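Trichothecene 15-O-acetyltransferase TRI3 (Fusarium sporotrichioides, PDB 3FOT) acetylates the 15-hydroxyl of trichothecene intermediates such as 15-deacetylcalonectrin on the route to T-2 toxin and related mycotoxins. Local coordinates at residues 288-292 with 514-518; 372-376 with 509-513. All coordinates share one frame; numbering follows the deposited sequence.

Interaction 1 of 2, residues 288-292 with 514-518; sequences ESIDI and MLAFR. Unlike the reference sequence in segment 288-292: Asp291 (reference Ala).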
ATOM      1  N   GLU A 288     -16.656  17.962   1.042  1.00 11.87           N
ATOM      2  CA  GLU A 288     -16.112  18.046  -0.315  1.00 11.69           C
ATOM      3  C   GLU A 288     -16.086  16.688  -0.962  1.00 11.16           C
ATOM      4  O   GLU A 288     -16.400  16.543  -2.145  1.00  9.66           O
ATOM      5  CB  GLU A 288     -14.690  18.583  -0.267  1.00 12.72           C
ATOM      6  CG  GLU A 288     -14.624  20.053  -0.027  1.00 14.20           C
ATOM      7  CD  GLU A 288     -13.262  20.530   0.391  1.00 18.83           C
ATOM      8  OE1 GLU A 288     -12.344  19.700   0.640  1.00 17.30           O
ATOM      9  OE2 GLU A 288     -13.112  21.767   0.469  1.00 18.46           O
ATOM     10  N   SER A 289     -15.661  15.683  -0.194  1.00  9.93           N
ATOM     11  CA  SER A 289     -15.573  14.329  -0.731  1.00  9.95           C
ATOM     12  C   SER A 289     -16.925  13.768  -1.118  1.00 10.25           C
ATOM     13  O   SER A 289     -17.073  13.118  -2.158  1.00  9.98           O
ATOM     14  CB  SER A 289     -14.838  13.409   0.253  1.00  9.43           C
ATOM     15  OG  SER A 289     -13.552  13.939   0.602  1.00 10.80           O
ATOM     16  N   ILE A 290     -17.936  14.027  -0.290  1.00  9.67           N
ATOM     17  CA  ILE A 290     -19.260  13.534  -0.565  1.00 10.72           C
ATOM     18  C   ILE A 290     -19.820  14.202  -1.833  1.00 11.11           C
ATOM     19  O   ILE A 290     -20.448  13.545  -2.674  1.00 11.96           O
ATOM     20  CB  ILE A 290     -20.174  13.783   0.679  1.00  9.77           C
ATOM     21  CG1 ILE A 290     -19.814  12.756   1.765  1.00 11.96           C
ATOM     22  CG2 ILE A 290     -21.651  13.705   0.298  1.00 11.20           C
ATOM     23  CD1 ILE A 290     -20.403  13.091   3.128  1.00 12.80           C
ATOM     24  N   ASP A 291     -19.537  15.497  -1.976  1.00 12.05           N
ATOM     25  CA  ASP A 291     -19.997  16.266  -3.138  1.00 11.96           C
ATOM     26  C   ASP A 291     -19.304  15.750  -4.407  1.00 11.85           C
ATOM     27  O   ASP A 291     -19.935  15.636  -5.462  1.00 11.99           O
ATOM     28  CB  ASP A 291     -19.720  17.781  -2.984  1.00 12.11           C
ATOM     29  CG  ASP A 291     -20.751  18.507  -2.119  1.00 14.93           C
ATOM     30  OD1 ASP A 291     -20.474  19.649  -1.688  1.00 19.12           O
ATOM     31  OD2 ASP A 291     -21.815  17.934  -1.865  1.00 17.89           O
ATOM     32  N   ILE A 292     -18.011  15.443  -4.303  1.00 11.40           N
ATOM     33  CA  ILE A 292     -17.268  14.903  -5.471  1.00 11.93           C
ATOM     34  C   ILE A 292     -17.817  13.536  -5.898  1.00 12.42           C
ATOM     35  O   ILE A 292     -18.021  13.281  -7.082  1.00 12.99           O
ATOM     36  CB  ILE A 292     -15.727  14.871  -5.225  1.00 11.10           C
ATOM     37  CG1 ILE A 292     -15.145  16.300  -5.148  1.00 11.51           C
ATOM     38  CG2 ILE A 292     -14.998  14.143  -6.385  1.00 12.43           C
ATOM     39  CD1 ILE A 292     -13.739  16.372  -4.544  1.00 11.38           C
ATOM     40  N   MET A 514     -10.520  18.331  -9.384  1.00 10.56           N
ATOM     41  CA  MET A 514     -11.525  17.475  -8.742  1.00 10.62           C
ATOM     42  C   MET A 514     -12.703  18.294  -8.211  1.00 10.70           C
ATOM     43  O   MET A 514     -13.890  17.931  -8.404  1.00 10.91           O
ATOM     44  CB  MET A 514     -10.868  16.654  -7.624  1.00 10.49           C
ATOM     45  CG  MET A 514      -9.934  15.574  -8.198  1.00 11.25           C
ATOM     46  SD  MET A 514      -9.066  14.735  -6.875  1.00 13.99           S
ATOM     47  CE  MET A 514     -10.391  13.732  -6.167  1.00 13.29           C
ATOM     48  N   LEU A 515     -12.391  19.394  -7.545  1.00 10.09           N
ATOM     49  CA  LEU A 515     -13.416  20.230  -6.941  1.00 11.12           C
ATOM     50  C   LEU A 515     -14.278  20.884  -8.006  1.00 11.19           C
ATOM     51  O   LEU A 515     -15.488  21.080  -7.819  1.00 11.61           O
ATOM     52  CB  LEU A 515     -12.791  21.269  -5.999  1.00 10.47           C
ATOM     53  CG  LEU A 515     -12.239  20.666  -4.702  1.00  9.91           C
ATOM     54  CD1 LEU A 515     -11.397  21.723  -3.984  1.00 11.65           C
ATOM     55  CD2 LEU A 515     -13.377  20.116  -3.800  1.00 10.67           C
ATOM     56  N   ALA A 516     -13.659  21.162  -9.144  1.00 11.12           N
ATOM     57  CA  ALA A 516     -14.364  21.769 -10.271  1.00 11.03           C
ATOM     58  C   ALA A 516     -15.446  20.859 -10.847  1.00 11.28           C
ATOM     59  O   ALA A 516     -16.337  21.319 -11.544  1.00 12.71           O
ATOM     60  CB  ALA A 516     -13.346  22.207 -11.372  1.00 10.58           C
ATOM     61  N   PHE A 517     -15.373  19.568 -10.549  1.00 10.45           N
ATOM     62  CA  PHE A 517     -16.323  18.608 -11.085  1.00 10.74           C
ATOM     63  C   PHE A 517     -17.635  18.645 -10.313  1.00 11.17           C
ATOM     64  O   PHE A 517     -18.629  18.068 -10.765  1.00 11.85           O
ATOM     65  CB  PHE A 517     -15.733  17.202 -10.984  1.00 10.45           C
ATOM     66  CG  PHE A 517     -16.266  16.237 -11.973  1.00 10.37           C
ATOM     67  CD1 PHE A 517     -16.019  16.425 -13.336  1.00 11.21           C
ATOM     68  CD2 PHE A 517     -16.944  15.081 -11.557  1.00 11.26           C
ATOM     69  CE1 PHE A 517     -16.465  15.494 -14.279  1.00  9.31           C
ATOM     70  CE2 PHE A 517     -17.389  14.139 -12.481  1.00 12.47           C
ATOM     71  CZ  PHE A 517     -17.146  14.345 -13.864  1.00 11.04           C
ATOM     72  N   ARG A 518     -17.633  19.295  -9.143  1.00 12.27           N
ATOM     73  CA  ARG A 518     -18.801  19.297  -8.263  1.00 12.57           C
ATOM     74  C   ARG A 518     -20.000  19.883  -8.996  1.00 14.26           C
ATOM     75  O   ARG A 518     -19.845  20.742  -9.872  1.00 14.58           O
ATOM     76  CB  ARG A 518     -18.529  20.066  -6.965  1.00 12.59           C
ATOM     77  CG  ARG A 518     -17.623  19.318  -6.010  1.00 11.25           C
ATOM     78  CD  ARG A 518     -17.343  20.169  -4.803  1.00 11.87           C
ATOM     79  NE  ARG A 518     -16.575  21.352  -5.189  1.00 12.99           N
ATOM     80  CZ  ARG A 518     -16.258  22.348  -4.369  1.00 15.53           C
ATOM     81  NH1 ARG A 518     -16.646  22.319  -3.102  1.00 17.39           N
ATOM     82  NH2 ARG A 518     -15.565  23.383  -4.816  1.00 14.54           N
TER
HETATM   83  O   HOH W   1     -18.261  20.698  -1.420  1.00 14.79           O
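Ile292 reaches across from helix 286-299 with its CD1 methyl, which lies 3.8 Å from Leu515 CD2 and also leans on Met514 CB. One step back along the same side chain, Ile292 CG1 meets the CG methylene of Arg518 at 4.0 Å. The CD2 branch of Leu515 does double duty: besides Ile292 it packs against the CB and CG methylenes of Glu288, whose OE1 turns instead to the backbone N of Ser285. Beside this apolar patch, Asp291 CB rests on Arg518 CD at 3.8 Å. The arginine is bent at its third torsion (chi3 -65°), which folds the guanidinium back over its own segment. Leu515 CD2 lies under the centre of that flat group, and Arg518 NE donates to Leu515 O over 2.9 Å at a nearly straight 164°. The same carbonyl oxygen accepts from Arg518 N on the other face of its plane, so two bonds from one residue hold the chain at 515-518 in its tight course. Further out, Ile306 and Leu309 of helix 306-321 touch Ile292. A water in the guanidinium plane accepts from Arg518 NH1 and donates to Asp291 OD1, though this second leg is unusually short. Helix 286-299 and the C-terminal end of the chain are thus joined, away from the substrate-binding His414, chiefly by aliphatic packing, with at most a modest, solvent-mediated electrostatic attraction at its margin.

Interaction 2 of 2, residues 372-376 with 509-513; sequences TVSHK and SIVEF. Unlike the reference sequence in segment 372-376: Thr372 (reference Ala).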
ATOM      1  N   THR A 372      -7.181  19.524 -22.868  1.00 13.62           N
ATOM      2  CA  THR A 372      -6.297  20.519 -22.252  1.00 14.91           C
ATOM      3  C   THR A 372      -7.096  21.759 -21.863  1.00 15.29           C
ATOM      4  O   THR A 372      -7.546  22.536 -22.716  1.00 16.35           O
ATOM      5  CB  THR A 372      -5.086  20.865 -23.165  1.00 15.03           C
ATOM      6  OG1 THR A 372      -4.353  19.665 -23.435  1.00 16.47           O
ATOM      7  CG2 THR A 372      -4.151  21.881 -22.503  1.00 15.71           C
ATOM      8  N   VAL A 373      -7.317  21.911 -20.558  1.00 15.66           N
ATOM      9  CA  VAL A 373      -8.087  23.029 -20.021  1.00 16.66           C
ATOM     10  C   VAL A 373      -7.315  23.681 -18.885  1.00 16.45           C
ATOM     11  O   VAL A 373      -6.616  23.012 -18.128  1.00 17.89           O
ATOM     12  CB  VAL A 373      -9.492  22.607 -19.490  1.00 16.79           C
ATOM     13  CG1 VAL A 373     -10.368  22.116 -20.617  1.00 17.71           C
ATOM     14  CG2 VAL A 373      -9.380  21.533 -18.380  1.00 18.04           C
ATOM     15  N   SER A 374      -7.438  24.988 -18.764  1.00 16.04           N
ATOM     16  CA  SER A 374      -6.819  25.666 -17.646  1.00 16.49           C
ATOM     17  C   SER A 374      -7.806  25.788 -16.486  1.00 15.89           C
ATOM     18  O   SER A 374      -9.001  25.531 -16.629  1.00 16.21           O
ATOM     19  CB  SER A 374      -6.320  27.027 -18.057  1.00 16.78           C
ATOM     20  OG  SER A 374      -7.392  27.904 -18.030  1.00 21.10           O
ATOM     21  N   HIS A 375      -7.295  26.183 -15.319  1.00 15.21           N
ATOM     22  CA  HIS A 375      -8.168  26.409 -14.183  1.00 14.31           C
ATOM     23  C   HIS A 375      -9.039  27.659 -14.380  1.00 15.26           C
ATOM     24  O   HIS A 375     -10.052  27.816 -13.705  1.00 13.71           O
ATOM     25  CB  HIS A 375      -7.323  26.530 -12.917  1.00 13.65           C
ATOM     26  CG  HIS A 375      -6.722  25.234 -12.474  1.00 13.19           C
ATOM     27  ND1 HIS A 375      -7.485  24.202 -11.973  1.00 12.56           N
ATOM     28  CD2 HIS A 375      -5.434  24.818 -12.408  1.00 14.55           C
ATOM     29  CE1 HIS A 375      -6.695  23.196 -11.633  1.00 13.42           C
ATOM     30  NE2 HIS A 375      -5.446  23.547 -11.880  1.00 13.73           N
ATOM     31  N   LYS A 376      -8.645  28.521 -15.314  1.00 15.81           N
ATOM     32  CA  LYS A 376      -9.378  29.768 -15.580  1.00 17.31           C
ATOM     33  C   LYS A 376     -10.427  29.583 -16.679  1.00 17.04           C
ATOM     34  O   LYS A 376     -11.246  30.480 -16.911  1.00 17.47           O
ATOM     35  CB  LYS A 376      -8.401  30.890 -15.965  1.00 18.49           C
ATOM     36  CG  LYS A 376      -7.533  31.391 -14.797  1.00 20.88           C
ATOM     37  CD  LYS A 376      -6.207  31.990 -15.274  1.00 25.37           C
ATOM     38  CE  LYS A 376      -5.391  32.546 -14.087  1.00 25.52           C
ATOM     39  NZ  LYS A 376      -4.062  33.107 -14.515  1.00 30.43           N
ATOM     40  N   SER A 509      -3.267  21.643  -7.825  1.00 11.65           N
ATOM     41  CA  SER A 509      -3.867  21.675  -9.163  1.00 11.27           C
ATOM     42  C   SER A 509      -4.827  20.502  -9.363  1.00 11.30           C
ATOM     43  O   SER A 509      -5.944  20.664  -9.890  1.00 10.93           O
ATOM     44  CB  SER A 509      -2.762  21.652 -10.240  1.00 12.18           C
ATOM     45  OG  SER A 509      -3.353  21.723 -11.552  1.00 12.36           O
ATOM     46  N   ILE A 510      -4.376  19.307  -8.972  1.00 10.35           N
ATOM     47  CA  ILE A 510      -5.197  18.118  -9.060  1.00 10.29           C
ATOM     48  C   ILE A 510      -6.454  18.320  -8.240  1.00 10.83           C
ATOM     49  O   ILE A 510      -7.549  18.074  -8.727  1.00  9.42           O
ATOM     50  CB  ILE A 510      -4.463  16.878  -8.499  1.00 10.30           C
ATOM     51  CG1 ILE A 510      -3.239  16.533  -9.357  1.00 11.71           C
ATOM     52  CG2 ILE A 510      -5.416  15.694  -8.373  1.00 10.73           C
ATOM     53  CD1 ILE A 510      -2.224  15.664  -8.578  1.00 10.10           C
ATOM     54  N   VAL A 511      -6.281  18.776  -7.002  1.00 10.33           N
ATOM     55  CA  VAL A 511      -7.433  18.992  -6.096  1.00 10.86           C
ATOM     56  C   VAL A 511      -8.432  20.002  -6.683  1.00 11.02           C
ATOM     57  O   VAL A 511      -9.654  19.782  -6.644  1.00 11.16           O
ATOM     58  CB  VAL A 511      -6.965  19.427  -4.680  1.00 10.46           C
ATOM     59  CG1 VAL A 511      -8.151  19.870  -3.825  1.00 12.07           C
ATOM     60  CG2 VAL A 511      -6.228  18.275  -3.975  1.00 11.11           C
ATOM     61  N   GLU A 512      -7.904  21.109  -7.211  1.00 11.12           N
ATOM     62  CA  GLU A 512      -8.743  22.117  -7.842  1.00 12.98           C
ATOM     63  C   GLU A 512      -9.599  21.543  -8.982  1.00 11.35           C
ATOM     64  O   GLU A 512     -10.793  21.853  -9.085  1.00 11.40           O
ATOM     65  CB  GLU A 512      -7.898  23.301  -8.316  1.00 12.70           C
ATOM     66  CG  GLU A 512      -8.745  24.512  -8.703  1.00 15.50           C
ATOM     67  CD  GLU A 512      -7.926  25.729  -9.114  1.00 16.47           C
ATOM     68  OE1 GLU A 512      -6.675  25.695  -8.967  1.00 19.92           O
ATOM     69  OE2 GLU A 512      -8.546  26.714  -9.589  1.00 16.40           O
ATOM     70  N   PHE A 513      -9.005  20.722  -9.852  1.00 11.39           N
ATOM     71  CA  PHE A 513      -9.806  20.100 -10.919  1.00 10.63           C
ATOM     72  C   PHE A 513     -10.873  19.146 -10.381  1.00 10.75           C
ATOM     73  O   PHE A 513     -11.994  19.132 -10.875  1.00 10.73           O
ATOM     74  CB  PHE A 513      -8.935  19.365 -11.939  1.00 10.03           C
ATOM     75  CG  PHE A 513      -8.209  20.267 -12.900  1.00 11.30           C
ATOM     76  CD1 PHE A 513      -8.909  21.194 -13.693  1.00 10.80           C
ATOM     77  CD2 PHE A 513      -6.817  20.151 -13.055  1.00 11.11           C
ATOM     78  CE1 PHE A 513      -8.239  22.007 -14.625  1.00 10.31           C
ATOM     79  CE2 PHE A 513      -6.133  20.973 -13.983  1.00 10.63           C
ATOM     80  CZ  PHE A 513      -6.848  21.905 -14.758  1.00 11.10           C
TER
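His375 and Phe513 share a first torsion, each with CG anti to the carbonyl carbon and beside its own backbone N, which brings the rings next to each other from the loop and from helix 500-516; their second torsions then turn them nearly parallel. Glu512 takes the other course, with CG anti to the backbone N (chi1 -167°), and its extended chain lays the carboxylate over the remaining face of the imidazole. The histidine is consequently sandwiched. On the phenyl side the centroids of the His375 and Phe513 rings are 3.8 Å apart and the planes 22° from parallel, with His375 CE1 standing over the middle of the Phe513 ring. On the acidic side the carboxylate and imidazole planes differ by only 10°, and Glu512 CD comes within 3.3 Å of His375 ND1; this is stacking, since the angle from ND1 to OE1 is poor for a hydrogen bond. The ring's rotation is set at its edge, where His375 NE2 donates to Ser509 OG over 2.8 Å in a nearly straight bond, almost in the imidazole plane. Val373 CG2 adds an apolar touch at Phe513 CE1, 4.0 Å away, and the valine itself packs on Leu316 of helix 306-321 and Ala385 of helix 379-401. Ser374 OG accepts from the backbone N of Lys376, an ST turn that shapes the loop around the histidine. The contact is structural packing at the surface, away from the substrate-binding His414. A carboxylate so close over the imidazole would be expected to favour its protonated form, adding electrostatic attraction to the stack and the hydrogen bond.

Followed from the N terminus, the chain first lays down helix 286-299, which supplies residues 288-292, then passes through helix 306-321 and strands 333-340 and 358-365 to the loop at 372-376. Only near the C terminus does helix 500-516 return to meet both. Its residues 509-513 close the shorter loop, interaction 2, and the adjoining 514-518 close the longer one, interaction 1, so the two closures nest and do not cross. Their centres lie about 13 Å apart. The terminal helix therefore joins helix 286-299 to the loop leading into helix 379-401, while helix 306-321 touches residues of both contacts.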